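Extracellular solute-binding protein, family 5 (Chelativorans sp., PDB 6WM6) binds EDTA and related aminopolycarboxylates in the periplasm, probably handing them to an ABC transporter for uptake. Local coordinates at residues V113-R118 / G185-L190; W138-R143 / P147-N152; A153-D158 / A471-L476; H194-H199 / A203-N208. All blocks are in the same frame, centred on the assembly; numbering follows the deposited sequence.

Contacts 1, 2 and 4 lie on the same side of the chain's centre; contact 2 is on helix 131-141, and contacts 1 and 4 pack near it. Along the chain, 113-118 on strand 111-117 opens, the loop of contacts 2 and 3 follows, 185-190 closes contact 1, contact 4 comes after it at helices 193-196 and 202-212, and 471-476 on helix 467-474 much later. The centres of contacts 2 and 3 lie about 13 Å apart, as do those of contacts 2 and 4. Hydrogen bonds join contact 2 to contact 3 (Gln141 O with Ser154 OG) and contact 1 to contact 3 (Phe187 N with His157 NE2). A sulfate ion touches contacts 2 and 3.

Contact 1. Residues V113-R118 / G185-L190; sequences VVYRIR and GLFMFL
Tyr115 lays the hydroxyl end of its ring against one corner of Phe187, whose CD2 and CE2 do the touching. The phenol oxygen comes in at the edge of the Phe187 ring, near its plane, with Tyr115 OH 3.4 Å from Phe187 CD2. The two rings themselves meet obliquely, their planes at 80° and their centroids 5.5 Å apart. Tyr115 reaches across from the strand because its CG lies anti to the carbonyl carbon (chi1 -58°), and Val113 CG1 rests over one face of its ring, toward the rim. The same hydroxyl has polar work to do: it donates to a water in the plane of the ring, with Tyr115 OH 2.7 Å from the water oxygen, and that water donates in turn to Leu186 O at 2.8 Å. The buried phenol and the loop carbonyl are thus joined through one water, without a direct bond. A phenylalanine in place of Tyr115 would probably leave this water without its donor and weaken the tie to the Leu186 carbonyl. Phe134 of helix 131-141 meets both rings, and His157 bonds to the backbone N of Phe187. The arrangement is aromatic core packing between an antiparallel sheet, here strand 111-117, and the helix and loop lying against it, within the family 5 solute-binding fold.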
loop_
_atom_site.group_PDB
_atom_site.type_symbol
_atom_site.label_atom_id
_atom_site.label_comp_id
_atom_site.label_asym_id
_atom_site.label_seq_id
_atom_site.Cartn_x
_atom_site.Cartn_y
_atom_site.Cartn_z
ATOM N N VAL A 113 11.345 5.134 23.481
ATOM C CA VAL A 113 12.186 5.172 22.293
ATOM C C VAL A 113 12.926 6.501 22.287
ATOM O O VAL A 113 12.316 7.556 22.505
ATOM C CB VAL A 113 11.368 5.006 21.001
ATOM C CG1 VAL A 113 12.263 5.219 19.766
ATOM C CG2 VAL A 113 10.697 3.651 20.953
ATOM N N VAL A 114 14.235 6.455 22.042
ATOM C CA VAL A 114 15.072 7.652 21.947
ATOM C C VAL A 114 15.610 7.758 20.532
ATOM O O VAL A 114 16.196 6.793 20.006
ATOM C CB VAL A 114 16.229 7.636 22.966
ATOM C CG1 VAL A 114 17.143 8.839 22.749
ATOM C CG2 VAL A 114 15.671 7.642 24.368
ATOM N N TYR A 115 15.405 8.918 19.917
ATOM C CA TYR A 115 15.942 9.250 18.606
ATOM C C TYR A 115 17.061 10.263 18.806
ATOM O O TYR A 115 16.878 11.268 19.503
ATOM C CB TYR A 115 14.881 9.868 17.690
ATOM C CG TYR A 115 13.649 9.028 17.437
ATOM C CD1 TYR A 115 12.560 9.100 18.287
ATOM C CD2 TYR A 115 13.566 8.160 16.345
ATOM C CE1 TYR A 115 11.423 8.344 18.063
ATOM C CE2 TYR A 115 12.445 7.390 16.123
ATOM C CZ TYR A 115 11.376 7.481 16.980
ATOM O OH TYR A 115 10.241 6.713 16.790
ATOM N N ARG A 116 18.209 10.028 18.200
ATOM C CA ARG A 116 19.299 11.000 18.166
ATOM C C ARG A 116 19.438 11.445 16.716
ATOM O O ARG A 116 19.819 10.646 15.846
ATOM C CB ARG A 116 20.583 10.416 18.742
ATOM C CG ARG A 116 20.441 10.166 20.249
ATOM C CD ARG A 116 21.659 9.527 20.915
ATOM N NE ARG A 116 21.342 9.151 22.296
ATOM C CZ ARG A 116 21.429 9.968 23.344
ATOM N NH1 ARG A 116 21.844 11.218 23.192
ATOM N NH2 ARG A 116 21.107 9.530 24.553
ATOM N N ILE A 117 19.060 12.698 16.451
ATOM C CA ILE A 117 19.087 13.285 15.121
ATOM C C ILE A 117 20.498 13.752 14.824
ATOM O O ILE A 117 21.167 14.349 15.683
ATOM C CB ILE A 117 18.101 14.466 15.076
ATOM C CG1 ILE A 117 16.694 14.009 15.449
ATOM C CG2 ILE A 117 18.133 15.131 13.698
ATOM C CD1 ILE A 117 15.753 15.194 15.693
ATOM N N ARG A 118 20.971 13.513 13.589
ATOM C CA ARG A 118 22.293 14.015 13.218
ATOM C C ARG A 118 22.355 15.529 13.343
ATOM O O ARG A 118 21.427 16.241 12.953
ATOM C CB ARG A 118 22.640 13.617 11.783
ATOM C CG ARG A 118 23.001 12.146 11.650
ATOM C CD ARG A 118 23.535 11.823 10.263
ATOM N NE ARG A 118 24.725 12.595 9.911
ATOM C CZ ARG A 118 24.826 13.399 8.846
ATOM N NH1 ARG A 118 23.814 13.551 7.990
ATOM N NH2 ARG A 118 25.963 14.049 8.626
ATOM N N GLY A 185 7.603 2.239 12.465
ATOM C CA GLY A 185 6.724 2.832 11.466
ATOM C C GLY A 185 6.326 4.255 11.741
ATOM O O GLY A 185 5.697 4.885 10.877
ATOM N N LEU A 186 6.679 4.784 12.910
ATOM C CA LEU A 186 6.300 6.134 13.314
ATOM C C LEU A 186 7.295 7.173 12.804
ATOM O O LEU A 186 8.451 6.879 12.536
ATOM C CB LEU A 186 6.228 6.209 14.845
ATOM C CG LEU A 186 5.274 5.189 15.471
ATOM C CD1 LEU A 186 5.295 5.301 16.994
ATOM C CD2 LEU A 186 3.852 5.372 14.963
ATOM N N PHE A 187 6.822 8.406 12.625
ATOM C CA PHE A 187 7.677 9.479 12.128
ATOM C C PHE A 187 8.285 9.135 10.769
ATOM O O PHE A 187 9.428 9.495 10.474
ATOM C CB PHE A 187 8.751 9.855 13.157
ATOM C CG PHE A 187 8.192 10.125 14.512
ATOM C CD1 PHE A 187 7.506 11.295 14.772
ATOM C CD2 PHE A 187 8.328 9.208 15.509
ATOM C CE1 PHE A 187 6.974 11.552 16.025
ATOM C CE2 PHE A 187 7.800 9.452 16.772
ATOM C CZ PHE A 187 7.111 10.621 17.011
ATOM N N MET A 188 7.517 8.462 9.908
ATOM C CA MET A 188 8.004 8.127 8.581
ATOM C C MET A 188 7.931 9.316 7.639
ATOM O O MET A 188 8.523 9.271 6.549
ATOM C CB MET A 188 7.268 6.923 8.000
ATOM C CG MET A 188 7.950 6.357 6.753
ATOM S SD MET A 188 7.331 4.763 6.193
ATOM C CE MET A 188 7.931 3.700 7.485
ATOM N N PHE A 189 7.188 10.358 8.005
ATOM C CA PHE A 189 7.047 11.549 7.183
ATOM C C PHE A 189 7.086 12.742 8.119
ATOM O O PHE A 189 6.160 12.929 8.919
ATOM C CB PHE A 189 5.739 11.528 6.397
ATOM C CG PHE A 189 5.568 10.291 5.558
ATOM C CD1 PHE A 189 6.163 10.186 4.327
ATOM C CD2 PHE A 189 4.812 9.244 6.044
ATOM C CE1 PHE A 189 6.015 9.012 3.575
ATOM C CE2 PHE A 189 4.659 8.072 5.288
ATOM C CZ PHE A 189 5.264 7.980 4.064
ATOM N N LEU A 190 8.146 13.536 8.056
ATOM C CA LEU A 190 8.307 14.711 8.898
ATOM C C LEU A 190 8.159 15.982 8.069
ATOM O O LEU A 190 8.616 16.047 6.927
ATOM C CB LEU A 190 9.682 14.701 9.582
ATOM C CG LEU A 190 9.883 13.591 10.605
ATOM C CD1 LEU A 190 11.328 13.532 11.049
ATOM C CD2 LEU A 190 8.971 13.825 11.800
HETATM O O HOH W 1 10.107 5.533 14.396
#

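Contact 2. Residues W138-R143 / P147-N152; sequences WKTQNR and PECLIN. With SO4 (sulfate ion), chain D.
Ile151 packs against Thr140 and Gln141 at the end of helix 131-141 and Arg143 just beyond it. Its CB lies 4.0 Å from Gln141 OE1. From there CG2 turns to the helix backbone, 3.2 Å from Thr140 O, and also meets the Gln141 amide nitrogen. The other branch, with CG1 set between the backbone N and the carbonyl carbon (chi1 76°), goes to Arg143: CG1 is 3.7 Å from Arg143 NH1, and the terminal CD1 sits over the centre of one guanidinium face. Beside this, Cys149, disulfide-bonded to Cys146, brings its SG to 3.9 Å from Thr140 CB. Gln141 NE2 donates to Thr140 OG1 at 2.9 Å, almost straight and in the amide plane, and also bonds Tyr206 OH; Thr140 OG1 is bonded to Phe137 O as well. A leucine in place of Gln141 would probably leave Thr140 OG1 and Tyr206 OH without this amide partner. Arg143 NH2 donates to sulfate O1 at 2.8 Å, and waters link NH1 to Ile151 O and NH2 to Asn152 O. With one face against isoleucine and its edge bonded to sulfate and waters, the guanidinium is probably held in its rotation, its N-H groups serving the anion and, through water, the loop carbonyls.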
loop_
_atom_site.group_PDB
_atom_site.type_symbol
_atom_site.label_atom_id
_atom_site.label_comp_id
_atom_site.label_asym_id
_atom_site.label_seq_id
_atom_site.Cartn_x
_atom_site.Cartn_y
_atom_site.Cartn_z
ATOM N N TRP A 138 3.735 14.298 15.625
ATOM C CA TRP A 138 2.999 13.535 16.633
ATOM C C TRP A 138 1.690 14.211 17.023
ATOM O O TRP A 138 0.644 13.551 17.096
ATOM C CB TRP A 138 3.898 13.353 17.857
ATOM C CG TRP A 138 3.233 12.830 19.113
ATOM C CD1 TRP A 138 2.685 11.606 19.305
ATOM C CD2 TRP A 138 3.111 13.532 20.350
ATOM N NE1 TRP A 138 2.197 11.505 20.599
ATOM C CE2 TRP A 138 2.467 12.671 21.256
ATOM C CE3 TRP A 138 3.503 14.807 20.786
ATOM C CZ2 TRP A 138 2.180 13.039 22.565
ATOM C CZ3 TRP A 138 3.218 15.176 22.080
ATOM C CH2 TRP A 138 2.564 14.290 22.965
ATOM N N LYS A 139 1.719 15.529 17.232
ATOM C CA LYS A 139 0.492 16.236 17.602
ATOM C C LYS A 139 -0.554 16.175 16.496
ATOM O O LYS A 139 -1.748 16.084 16.789
ATOM C CB LYS A 139 0.793 17.687 17.991
ATOM C CG LYS A 139 1.474 17.797 19.342
ATOM C CD LYS A 139 1.572 19.235 19.834
ATOM C CE LYS A 139 2.181 19.256 21.230
ATOM N NZ LYS A 139 2.213 20.618 21.838
ATOM N N THR A 140 -0.140 16.183 15.224
ATOM C CA THR A 140 -1.130 16.060 14.158
ATOM C C THR A 140 -1.708 14.652 14.075
ATOM O O THR A 140 -2.820 14.475 13.570
ATOM C CB THR A 140 -0.580 16.442 12.769
ATOM O OG1 THR A 140 0.377 15.473 12.304
ATOM C CG2 THR A 140 0.034 17.835 12.771
ATOM N N GLN A 141 -0.960 13.634 14.522
ATOM C CA GLN A 141 -1.335 12.242 14.306
ATOM C C GLN A 141 -1.914 11.550 15.529
ATOM O O GLN A 141 -2.399 10.420 15.387
ATOM C CB GLN A 141 -0.116 11.430 13.848
ATOM C CG GLN A 141 0.560 11.911 12.573
ATOM C CD GLN A 141 -0.369 11.940 11.378
ATOM O OE1 GLN A 141 -0.838 10.893 10.897
ATOM N NE2 GLN A 141 -0.666 13.136 10.897
ATOM N N ASN A 142 -1.846 12.153 16.706
ATOM C CA ASN A 142 -2.122 11.411 17.947
ATOM C C ASN A 142 -3.582 11.432 18.381
ATOM O O ASN A 142 -3.890 10.878 19.441
ATOM C CB ASN A 142 -1.198 11.855 19.086
ATOM C CG ASN A 142 -1.500 13.244 19.612
ATOM O OD1 ASN A 142 -2.578 13.802 19.387
ATOM N ND2 ASN A 142 -0.555 13.804 20.342
ATOM N N ARG A 143 -4.472 12.059 17.607
ATOM C CA ARG A 143 -5.913 12.072 17.846
ATOM C C ARG A 143 -6.329 12.972 19.003
ATOM O O ARG A 143 -7.530 13.165 19.233
ATOM C CB ARG A 143 -6.435 10.653 18.129
ATOM C CG ARG A 143 -6.181 9.635 17.037
ATOM C CD ARG A 143 -7.042 9.906 15.825
ATOM N NE ARG A 143 -7.085 8.789 14.877
ATOM C CZ ARG A 143 -7.640 8.871 13.673
ATOM N NH1 ARG A 143 -8.199 10.016 13.286
ATOM N NH2 ARG A 143 -7.650 7.830 12.856
ATOM N N PRO A 147 -7.646 17.476 17.143
ATOM C CA PRO A 147 -8.775 16.635 16.705
ATOM C C PRO A 147 -9.313 17.011 15.333
ATOM O O PRO A 147 -10.009 16.200 14.711
ATOM C CB PRO A 147 -9.833 16.841 17.802
ATOM C CG PRO A 147 -9.119 17.536 18.930
ATOM C CD PRO A 147 -7.989 18.301 18.316
ATOM N N GLU A 148 -9.012 18.214 14.840
ATOM C CA GLU A 148 -9.488 18.659 13.543
ATOM C C GLU A 148 -8.533 18.319 12.400
ATOM O O GLU A 148 -8.880 18.547 11.234
ATOM C CB GLU A 148 -9.715 20.181 13.578
ATOM C CG GLU A 148 -10.660 20.639 14.684
ATOM C CD GLU A 148 -12.084 20.159 14.475
ATOM O OE1 GLU A 148 -12.403 19.694 13.359
ATOM O OE2 GLU A 148 -12.886 20.249 15.431
ATOM N N CYS A 149 -7.357 17.772 12.691
ATOM C CA CYS A 149 -6.448 17.365 11.629
ATOM C C CYS A 149 -7.058 16.192 10.871
ATOM O O CYS A 149 -7.426 15.177 11.477
ATOM C CB CYS A 149 -5.093 16.942 12.202
ATOM S SG CYS A 149 -3.977 18.287 12.691
ATOM N N LEU A 150 -7.141 16.316 9.545
ATOM C CA LEU A 150 -7.822 15.330 8.713
ATOM C C LEU A 150 -6.801 14.306 8.242
ATOM O O LEU A 150 -6.335 14.316 7.105
ATOM C CB LEU A 150 -8.493 16.017 7.533
ATOM C CG LEU A 150 -9.459 17.144 7.924
ATOM C CD1 LEU A 150 -9.726 18.044 6.730
ATOM C CD2 LEU A 150 -10.756 16.572 8.478
ATOM N N ILE A 151 -6.464 13.379 9.152
ATOM C CA ILE A 151 -5.382 12.429 8.924
ATOM C C ILE A 151 -5.913 11.166 8.266
ATOM O O ILE A 151 -7.109 10.843 8.343
ATOM C CB ILE A 151 -4.606 12.093 10.205
ATOM C CG1 ILE A 151 -5.394 11.131 11.108
ATOM C CG2 ILE A 151 -4.242 13.359 10.964
ATOM C CD1 ILE A 151 -4.603 10.657 12.319
ATOM N N ASN A 152 -5.004 10.410 7.664
ATOM C CA ASN A 152 -5.348 9.082 7.169
ATOM C C ASN A 152 -5.538 8.094 8.322
ATOM O O ASN A 152 -6.601 7.479 8.461
ATOM C CB ASN A 152 -4.284 8.577 6.216
ATOM C CG ASN A 152 -4.605 7.191 5.719
ATOM O OD1 ASN A 152 -5.696 6.951 5.203
ATOM N ND2 ASN A 152 -3.693 6.283 5.908
HETATM S S SO4 D . -5.776 4.251 13.806
HETATM O O1 SO4 D . -6.070 5.651 13.453
HETATM O O2 SO4 D . -4.509 3.848 13.188
HETATM O O3 SO4 D . -6.804 3.359 13.270
HETATM O O4 SO4 D . -5.675 4.118 15.254
HETATM O O HOH W 2 -1.940 9.601 8.633
HETATM O O HOH W 3 -8.326 6.647 10.377
HETATM O O HOH W 4 -9.102 9.516 10.486
#

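Contact 3. Residues A153-D158 / A471-L476; sequences ASYGHD and AGQIFL. With SO4 (sulfate ion), chain D.
A sulfate ion, probably from the crystallisation liquor, bridges the two segments, which share no direct hydrogen bond. From the loop, two consecutive backbone amides grip it: Ser154 N donates to sulfate O1 at 2.9 Å, nearly straight at 174°, and Tyr155 N donates to sulfate O2 at 3.0 Å. From helix 467-474, in the conformers described for Gln473 and Tyr155, Gln473 NE2 donates to sulfate O3 at 2.6 Å. The bend at chi2 (-63°) turns the amide to the anion; Gln473 CG itself, anti to the carbonyl carbon, lies at the edge of the Tyr155 ring, 3.5 Å from Tyr155 CE1 and near the ring plane. The ring and amide planes stand 66° apart. Ala153 CB lies over the centre of one face of the Tyr155 ring and is 3.8 Å from Gln473 OE1, an oxygen whose hydrogen bond goes to Arg480. The amides sit at the start of a type I' turn from Ser154 to His157, in which Ser154 O accepts from both His157 N and His157 ND1, the latter at 2.8 Å, while Ser154 OG takes the N-H of Asp158 and is also bonded to Gln141 O. Arg143 adds a further N-H to the sulfate. Neutral backbone and glutamine N-H donors plus one arginine thus converge here, consistent with a site that holds an anion such as this sulfate.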
loop_
_atom_site.group_PDB
_atom_site.type_symbol
_atom_site.label_atom_id
_atom_site.label_comp_id
_atom_site.label_asym_id
_atom_site.label_seq_id
_atom_site.Cartn_x
_atom_site.Cartn_y
_atom_site.Cartn_z
ATOM N N ALA A 153 -4.493 7.890 9.136
ATOM C CA ALA A 153 -4.617 7.017 10.301
ATOM C C ALA A 153 -3.470 7.306 11.257
ATOM O O ALA A 153 -2.411 7.757 10.835
ATOM C CB ALA A 153 -4.571 5.536 9.901
ATOM N N SER A 154 -3.684 6.993 12.532
ATOM C CA SER A 154 -2.685 7.305 13.553
ATOM C C SER A 154 -1.507 6.342 13.496
ATOM O O SER A 154 -0.359 6.743 13.734
ATOM C CB SER A 154 -3.317 7.266 14.941
ATOM O OG SER A 154 -2.424 7.746 15.943
ATOM N N TYR A 155 -1.804 5.058 13.255
ATOM C CA TYR A 155 -0.801 4.007 13.089
ATOM C C TYR A 155 0.145 3.955 14.274
ATOM O O TYR A 155 1.338 3.660 14.143
ATOM C CB TYR A 155 -0.082 4.142 11.762
ATOM C CG TYR A 155 -0.928 3.708 10.587
ATOM C CD1 TYR A 155 -1.746 2.587 10.674
ATOM C CD2 TYR A 155 -0.902 4.410 9.396
ATOM C CE1 TYR A 155 -2.510 2.182 9.609
ATOM C CE2 TYR A 155 -1.666 4.005 8.313
ATOM C CZ TYR A 155 -2.465 2.889 8.432
ATOM O OH TYR A 155 -3.217 2.481 7.365
ATOM N N GLY A 156 -0.400 4.227 15.442
ATOM C CA GLY A 156 0.313 4.094 16.683
ATOM C C GLY A 156 0.837 5.379 17.269
ATOM O O GLY A 156 1.320 5.352 18.395
ATOM N N HIS A 157 0.783 6.508 16.544
ATOM C CA HIS A 157 1.266 7.750 17.133
ATOM C C HIS A 157 0.479 8.086 18.394
ATOM O O HIS A 157 1.018 8.696 19.325
ATOM C CB HIS A 157 1.211 8.915 16.125
ATOM C CG HIS A 157 2.249 8.828 15.042
ATOM N ND1 HIS A 157 1.972 8.298 13.797
ATOM C CD2 HIS A 157 3.564 9.173 15.020
ATOM C CE1 HIS A 157 3.075 8.328 13.054
ATOM N NE2 HIS A 157 4.047 8.864 13.767
ATOM N N ASP A 158 -0.791 7.670 18.457
ATOM C CA ASP A 158 -1.595 7.904 19.649
ATOM C C ASP A 158 -1.113 7.103 20.860
ATOM O O ASP A 158 -1.506 7.430 21.994
ATOM C CB ASP A 158 -3.094 7.684 19.392
ATOM C CG ASP A 158 -3.428 6.339 18.800
ATOM O OD1 ASP A 158 -2.549 5.577 18.383
ATOM O OD2 ASP A 158 -4.647 6.023 18.735
ATOM N N ALA A 471 -4.103 -5.083 10.127
ATOM C CA ALA A 471 -5.317 -5.790 10.504
ATOM C C ALA A 471 -6.236 -4.921 11.335
ATOM O O ALA A 471 -7.467 -5.017 11.206
ATOM C CB ALA A 471 -4.942 -7.064 11.257
ATOM N N GLY A 472 -5.672 -4.056 12.181
ATOM C CA GLY A 472 -6.473 -3.153 12.986
ATOM C C GLY A 472 -7.236 -2.131 12.175
ATOM O O GLY A 472 -8.159 -1.491 12.718
ATOM N N GLN A 473 -6.902 -1.948 10.909
ATOM C CA GLN A 473 -7.617 -1.032 10.013
ATOM C C GLN A 473 -8.708 -1.695 9.211
ATOM O O GLN A 473 -9.552 -0.985 8.637
ATOM C CB GLN A 473 -6.643 -0.465 8.974
ATOM C CG GLN A 473 -5.555 0.360 9.528
ATOM C CD GLN A 473 -6.094 1.584 10.215
ATOM O OE1 GLN A 473 -6.768 2.407 9.593
ATOM N NE2 GLN A 473 -5.824 1.702 11.507
ATOM N N ILE A 474 -8.757 -3.017 9.179
ATOM C CA ILE A 474 -9.619 -3.771 8.286
ATOM C C ILE A 474 -10.676 -4.561 9.047
ATOM O O ILE A 474 -11.798 -4.710 8.568
ATOM C CB ILE A 474 -8.789 -4.744 7.408
ATOM C CG1 ILE A 474 -7.936 -4.009 6.393
ATOM C CG2 ILE A 474 -9.732 -5.744 6.700
ATOM C CD1 ILE A 474 -7.012 -4.969 5.649
ATOM N N PHE A 475 -10.329 -5.164 10.186
ATOM C CA PHE A 475 -11.135 -6.228 10.770
ATOM C C PHE A 475 -11.908 -5.796 12.006
ATOM O O PHE A 475 -12.640 -6.609 12.563
ATOM C CB PHE A 475 -10.283 -7.464 11.097
ATOM C CG PHE A 475 -9.647 -8.088 9.887
ATOM C CD1 PHE A 475 -10.352 -9.010 9.108
ATOM C CD2 PHE A 475 -8.352 -7.784 9.509
ATOM C CE1 PHE A 475 -9.775 -9.580 7.990
ATOM C CE2 PHE A 475 -7.779 -8.346 8.394
ATOM C CZ PHE A 475 -8.502 -9.232 7.620
ATOM N N LEU A 476 -11.759 -4.557 12.440
ATOM C CA LEU A 476 -12.416 -4.091 13.658
ATOM C C LEU A 476 -13.763 -3.493 13.299
ATOM O O LEU A 476 -13.950 -2.915 12.217
ATOM C CB LEU A 476 -11.546 -3.051 14.362
ATOM C CG LEU A 476 -10.473 -3.539 15.346
ATOM C CD1 LEU A 476 -9.681 -4.715 14.831
ATOM C CD2 LEU A 476 -9.535 -2.391 15.697
HETATM S S SO4 D . -5.776 4.251 13.806
HETATM O O1 SO4 D . -6.070 5.651 13.453
HETATM O O2 SO4 D . -4.509 3.848 13.188
HETATM O O3 SO4 D . -6.804 3.359 13.270
HETATM O O4 SO4 D . -5.675 4.118 15.254
#

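Contact 4. Residues H194-H199 / A203-N208; sequences HLAEKH and AESYNN
Ser205 presses its CB against the carbonyl of Ala196, with Ser205 CB 3.2 Å from Ala196 O, while its hydroxyl passes beside the alanine methyl, Ser205 OG lying 3.7 Å from Ala196 CB. The place of OG follows from a torsion that holds it between the backbone N and the carbonyl carbon (chi1 66°), and from there OG also bonds Tyr136 OH of helix 131-141 and Ile202 O. A water adds to the link, 2.8 Å from Ser205 OG and bonded weakly to Ala196 O. The setting is a tight helix-to-helix connection: helix 193-196 runs into a type I turn from Ala196 to His199, and helix 202-212 starts soon after. Glu204 sets its CG opposite the backbone N (chi1 169°), where Glu204 CG packs 3.1 Å from His199 O; the bend at chi2 (70°) then carries the carboxylate round, with OE1 near a second water. That water lies 3.0 Å from both His199 O and Glu204 OE1 and can donate to either. The His199 ring, meanwhile, stacks on Phe209 farther along helix 202-212.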
loop_
_atom_site.group_PDB
_atom_site.type_symbol
_atom_site.label_atom_id
_atom_site.label_comp_id
_atom_site.label_asym_id
_atom_site.label_seq_id
_atom_site.Cartn_x
_atom_site.Cartn_y
_atom_site.Cartn_z
ATOM N N HIS A 194 8.758 24.736 11.965
ATOM C CA HIS A 194 8.997 26.172 12.030
ATOM C C HIS A 194 8.306 26.915 10.908
ATOM O O HIS A 194 8.042 28.118 11.054
ATOM C CB HIS A 194 10.497 26.475 12.043
ATOM C CG HIS A 194 11.194 26.180 10.758
ATOM N ND1 HIS A 194 11.535 24.901 10.365
ATOM C CD2 HIS A 194 11.648 27.006 9.788
ATOM C CE1 HIS A 194 12.146 24.957 9.199
ATOM N NE2 HIS A 194 12.228 26.219 8.828
ATOM N N LEU A 195 8.021 26.264 9.790
ATOM C CA LEU A 195 7.236 26.871 8.729
ATOM C C LEU A 195 5.744 26.702 8.982
ATOM O O LEU A 195 4.976 27.658 8.814
ATOM C CB LEU A 195 7.639 26.318 7.362
ATOM C CG LEU A 195 9.115 26.490 7.038
ATOM C CD1 LEU A 195 9.492 25.873 5.702
ATOM C CD2 LEU A 195 9.488 27.975 7.027
ATOM N N ALA A 196 5.307 25.520 9.417
ATOM C CA ALA A 196 3.891 25.325 9.692
ATOM C C ALA A 196 3.379 26.334 10.710
ATOM O O ALA A 196 2.242 26.811 10.610
ATOM C CB ALA A 196 3.647 23.898 10.183
ATOM N N GLU A 197 4.205 26.681 11.699
ATOM C CA GLU A 197 3.723 27.568 12.760
ATOM C C GLU A 197 3.457 28.979 12.269
ATOM O O GLU A 197 2.793 29.746 12.991
ATOM C CB GLU A 197 4.670 27.559 13.960
ATOM C CG GLU A 197 5.985 28.274 13.776
ATOM C CD GLU A 197 6.882 28.126 14.995
ATOM O OE1 GLU A 197 8.069 28.513 14.922
ATOM O OE2 GLU A 197 6.395 27.614 16.027
ATOM N N LYS A 198 3.947 29.351 11.084
ATOM C CA LYS A 198 3.660 30.659 10.509
ATOM C C LYS A 198 2.313 30.702 9.805
ATOM O O LYS A 198 1.928 31.767 9.305
ATOM C CB LYS A 198 4.729 31.027 9.471
ATOM C CG LYS A 198 6.139 31.063 10.025
ATOM C CD LYS A 198 7.138 31.394 8.934
ATOM C CE LYS A 198 8.560 31.333 9.454
ATOM N NZ LYS A 198 9.546 31.730 8.411
ATOM N N HIS A 199 1.588 29.591 9.763
ATOM C CA HIS A 199 0.398 29.459 8.938
ATOM C C HIS A 199 -0.784 28.965 9.751
ATOM O O HIS A 199 -1.548 28.095 9.308
ATOM C CB HIS A 199 0.677 28.537 7.750
ATOM C CG HIS A 199 1.729 29.058 6.825
ATOM N ND1 HIS A 199 1.435 29.897 5.770
ATOM C CD2 HIS A 199 3.072 28.888 6.807
ATOM C CE1 HIS A 199 2.552 30.208 5.134
ATOM N NE2 HIS A 199 3.560 29.610 5.745
ATOM N N ALA A 203 -4.121 22.610 13.256
ATOM C CA ALA A 203 -5.056 22.068 12.272
ATOM C C ALA A 203 -5.006 22.858 10.978
ATOM O O ALA A 203 -5.004 22.283 9.883
ATOM C CB ALA A 203 -6.478 22.072 12.835
ATOM N N GLU A 204 -4.979 24.187 11.082
ATOM C CA GLU A 204 -4.905 25.025 9.893
ATOM C C GLU A 204 -3.646 24.725 9.090
ATOM O O GLU A 204 -3.695 24.580 7.865
ATOM C CB GLU A 204 -4.943 26.499 10.329
ATOM C CG GLU A 204 -4.619 27.526 9.253
ATOM C CD GLU A 204 -5.693 27.635 8.190
ATOM O OE1 GLU A 204 -5.367 28.062 7.060
ATOM O OE2 GLU A 204 -6.859 27.292 8.480
ATOM N N SER A 205 -2.501 24.626 9.766
ATOM C CA SER A 205 -1.248 24.423 9.049
ATOM C C SER A 205 -1.172 23.038 8.419
ATOM O O SER A 205 -0.617 22.894 7.324
ATOM C CB SER A 205 -0.056 24.675 9.974
ATOM O OG SER A 205 0.006 23.718 11.016
ATOM N N TYR A 206 -1.734 22.026 9.075
ATOM C CA TYR A 206 -1.724 20.671 8.542
ATOM C C TYR A 206 -2.729 20.509 7.412
ATOM O O TYR A 206 -2.407 19.938 6.343
ATOM C CB TYR A 206 -2.004 19.696 9.685
ATOM C CG TYR A 206 -1.996 18.242 9.286
ATOM C CD1 TYR A 206 -0.813 17.513 9.264
ATOM C CD2 TYR A 206 -3.174 17.592 8.923
ATOM C CE1 TYR A 206 -0.809 16.162 8.914
ATOM C CE2 TYR A 206 -3.170 16.260 8.571
ATOM C CZ TYR A 206 -1.981 15.555 8.565
ATOM O OH TYR A 206 -2.019 14.223 8.217
ATOM N N ASN A 207 -3.953 20.992 7.626
ATOM C CA ASN A 207 -5.021 20.808 6.658
ATOM C C ASN A 207 -4.915 21.758 5.468
ATOM O O ASN A 207 -5.418 21.430 4.388
ATOM C CB ASN A 207 -6.388 21.030 7.330
ATOM C CG ASN A 207 -6.740 19.963 8.336
ATOM O OD1 ASN A 207 -6.287 18.824 8.260
ATOM N ND2 ASN A 207 -7.590 20.316 9.288
ATOM N N ASN A 208 -4.295 22.927 5.633
ATOM C CA ASN A 208 -4.229 23.930 4.576
ATOM C C ASN A 208 -2.801 24.110 4.072
ATOM O O ASN A 208 -2.477 23.628 2.989
ATOM C CB ASN A 208 -4.864 25.237 5.059
ATOM C CG ASN A 208 -6.299 25.038 5.525
ATOM O OD1 ASN A 208 -6.677 25.469 6.615
ATOM N ND2 ASN A 208 -7.097 24.358 4.712
HETATM O O HOH W 5 0.639 25.469 13.151
HETATM O O HOH W 6 -2.530 27.338 6.624
#